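Side-chain contact in beta-galactosidase/beta-glucuronidase (Faecalibacterium prausnitzii L2-6, PDB 6MVF), which binds flavin mononucleotide and acts as a glycoside hydrolase of family 2, a beta-glucuronidase that may also have beta-galactosidase activity: residues L556-D560 with R561-K565. Sequence-based numbering, arbitrary orientation.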
ATOM      1  N   LEU A 556       8.224  23.430  22.899  1.00 20.51           N
ATOM      2  CA  LEU A 556       6.782  23.586  22.845  1.00 25.93           C
ATOM      3  C   LEU A 556       6.092  22.231  22.844  1.00 24.31           C
ATOM      4  O   LEU A 556       4.893  22.156  23.130  1.00 23.08           O
ATOM      5  CB  LEU A 556       6.369  24.378  21.599  1.00 24.02           C
ATOM      6  CG  LEU A 556       6.974  25.759  21.349  1.00 26.89           C
ATOM      7  CD1 LEU A 556       6.728  26.217  19.887  1.00 20.38           C
ATOM      8  CD2 LEU A 556       6.405  26.769  22.335  1.00 20.86           C
ATOM      9  N   VAL A 557       6.845  21.171  22.551  1.00 21.70           N
ATOM     10  CA  VAL A 557       6.369  19.800  22.428  1.00 22.85           C
ATOM     11  C   VAL A 557       7.417  18.915  23.089  1.00 28.90           C
ATOM     12  O   VAL A 557       8.605  19.255  23.104  1.00 26.99           O
ATOM     13  CB  VAL A 557       6.151  19.415  20.939  1.00 22.87           C
ATOM     14  CG1 VAL A 557       5.679  17.980  20.772  1.00 21.49           C
ATOM     15  CG2 VAL A 557       5.150  20.367  20.293  1.00 24.43           C
ATOM     16  N   THR A 558       6.977  17.775  23.648  1.00 27.08           N
ATOM     17  CA  THR A 558       7.905  16.899  24.355  1.00 24.62           C
ATOM     18  C   THR A 558       8.786  16.118  23.378  1.00 30.07           C
ATOM     19  O   THR A 558       8.533  16.048  22.167  1.00 28.88           O
ATOM     20  CB  THR A 558       7.170  15.924  25.268  1.00 27.74           C
ATOM     21  OG1 THR A 558       6.162  15.237  24.518  1.00 27.42           O
ATOM     22  CG2 THR A 558       6.559  16.661  26.464  1.00 20.21           C
ATOM     23  N   ILE A 559       9.836  15.511  23.941  1.00 33.32           N
ATOM     24  CA  ILE A 559      10.902  14.912  23.148  1.00 27.42           C
ATOM     25  C   ILE A 559      10.446  13.633  22.442  1.00 29.71           C
ATOM     26  O   ILE A 559      11.046  13.217  21.449  1.00 27.79           O
ATOM     27  CB  ILE A 559      12.107  14.683  24.075  1.00 25.08           C
ATOM     28  CG1 ILE A 559      13.374  14.445  23.271  1.00 28.12           C
ATOM     29  CG2 ILE A 559      11.834  13.560  25.045  1.00 23.29           C
ATOM     30  CD1 ILE A 559      14.557  14.094  24.125  1.00 31.69           C
ATOM     31  N   ASP A 560       9.389  12.999  22.924  1.00 35.26           N
ATOM     32  CA  ASP A 560       8.813  11.843  22.267  1.00 33.95           C
ATOM     33  C   ASP A 560       7.764  12.240  21.226  1.00 33.85           C
ATOM     34  O   ASP A 560       7.098  11.367  20.667  1.00 33.58           O
ATOM     35  CB  ASP A 560       8.224  10.899  23.329  1.00 29.77           C
ATOM     36  CG  ASP A 560       7.193  11.582  24.226  1.00 37.76           C
ATOM     37  OD1 ASP A 560       6.591  12.602  23.796  1.00 37.68           O
ATOM     38  OD2 ASP A 560       6.983  11.100  25.372  1.00 35.68           O
ATOM     39  N   ARG A 561       7.610  13.541  20.966  1.00 32.67           N
ATOM     40  CA  ARG A 561       6.669  14.126  20.012  1.00 30.95           C
ATOM     41  C   ARG A 561       5.217  13.904  20.390  1.00 29.40           C
ATOM     42  O   ARG A 561       4.340  14.164  19.574  1.00 36.50           O
ATOM     43  CB  ARG A 561       6.902  13.616  18.579  1.00 23.30           C
ATOM     44  CG  ARG A 561       7.917  14.437  17.780  1.00 31.76           C
ATOM     45  CD  ARG A 561       9.270  14.558  18.504  1.00 31.25           C
ATOM     46  NE  ARG A 561      10.351  15.085  17.671  1.00 27.94           N
ATOM     47  CZ  ARG A 561      11.562  15.398  18.133  1.00 30.56           C
ATOM     48  NH1 ARG A 561      11.849  15.238  19.421  1.00 26.50           N
ATOM     49  NH2 ARG A 561      12.491  15.877  17.308  1.00 28.16           N
ATOM     50  N   LYS A 562       4.934  13.450  21.608  1.00 29.51           N
ATOM     51  CA  LYS A 562       3.578  13.058  21.980  1.00 32.43           C
ATOM     52  C   LYS A 562       2.752  14.179  22.611  1.00 33.78           C
ATOM     53  O   LYS A 562       1.539  14.243  22.383  1.00 32.87           O
ATOM     54  CB  LYS A 562       3.625  11.867  22.941  1.00 30.50           C
ATOM     55  CG  LYS A 562       4.049  10.579  22.291  1.00 32.96           C
ATOM     56  CD  LYS A 562       3.671   9.373  23.141  1.00 36.47           C
ATOM     57  CE  LYS A 562       3.928   8.096  22.368  1.00 37.54           C
ATOM     58  NZ  LYS A 562       3.282   8.162  21.028  1.00 42.35           N
ATOM     59  N   THR A 563       3.364  15.056  23.414  1.00 35.55           N
ATOM     60  CA  THR A 563       2.624  15.968  24.283  1.00 28.78           C
ATOM     61  C   THR A 563       2.949  17.409  23.919  1.00 25.76           C
ATOM     62  O   THR A 563       4.087  17.863  24.083  1.00 29.71           O
ATOM     63  CB  THR A 563       2.920  15.693  25.764  1.00 28.37           C
ATOM     64  OG1 THR A 563       2.586  14.342  26.072  1.00 34.49           O
ATOM     65  CG2 THR A 563       2.084  16.582  26.661  1.00 27.75           C
ATOM     66  N   ARG A 564       1.936  18.120  23.444  1.00 25.81           N
ATOM     67  CA  ARG A 564       2.021  19.541  23.175  1.00 20.93           C
ATOM     68  C   ARG A 564       1.837  20.310  24.475  1.00 31.41           C
ATOM     69  O   ARG A 564       0.796  20.187  25.142  1.00 31.61           O
ATOM     70  CB  ARG A 564       0.956  19.931  22.162  1.00 28.18           C
ATOM     71  CG  ARG A 564       1.157  19.300  20.797  1.00 29.06           C
ATOM     72  CD  ARG A 564      -0.170  19.143  20.067  1.00 32.64           C
ATOM     73  NE  ARG A 564       0.017  18.656  18.706  1.00 31.82           N
ATOM     74  CZ  ARG A 564       0.356  17.402  18.407  1.00 46.45           C
ATOM     75  NH1 ARG A 564       0.537  16.508  19.383  1.00 39.21           N
ATOM     76  NH2 ARG A 564       0.532  17.046  17.133  1.00 44.24           N
ATOM     77  N   LYS A 565       2.846  21.099  24.841  1.00 24.68           N
ATOM     78  CA  LYS A 565       2.718  21.897  26.042  1.00 25.29           C
ATOM     79  C   LYS A 565       1.758  23.055  25.788  1.00 29.92           C
ATOM     80  O   LYS A 565       1.351  23.326  24.657  1.00 28.84           O
ATOM     81  CB  LYS A 565       4.085  22.391  26.492  1.00 28.71           C
ATOM     82  CG  LYS A 565       5.077  21.279  26.729  1.00 24.25           C
ATOM     83  CD  LYS A 565       6.411  21.851  27.103  1.00 23.63           C
ATOM     84  CE  LYS A 565       7.466  20.793  27.038  1.00 26.36           C
ATOM     85  NZ  LYS A 565       8.797  21.434  27.214  1.00 30.25           N
TER
HETATM   86  O   HOH W   1       4.819  13.014  26.579  1.00 27.21           O
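A type I beta turn from Thr558 to Arg561, in the loop leading to helix 566-575 of the TIM-barrel region, folds residues 556-560 back on 561-565. Arg561 N closes it on Thr558 O, while Thr558 N to Thr563 O (2.9 Å) and Lys565 N to Leu556 O (2.9 Å) join the arms around an isolated antiparallel beta bridge between Val557 and Arg564. The turn is braced by the Thr558 hydroxyl: with chi1 at 52°, OG1 lies between the backbone N and carbonyl carbon, accepts from Thr563 N (3.0 Å) and donates to Asp560 OD1 (2.8 Å). That carboxylate oxygen also takes Lys562 N at 2.9 Å, on its anti side; the hydroxyl comes to the syn side, from the opposite face of the carboxylate plane. Replacing Thr558 by valine would probably leave Thr563 N without its acceptor and Asp560 OD1 without one of its two donors. Arg561 bends back at chi2 (55°), so that NH1 donates to Ile559 O (3.0 Å) from above the carbonyl plane. Arg561 NE forms a salt bridge with Asp320 of helix 314-327, as Lys565 NZ does with Asp537. Asp560 OD2 accepts from Ala266 N of the second subunit, whereas Val557 packs on Phe568 of helix 566-575.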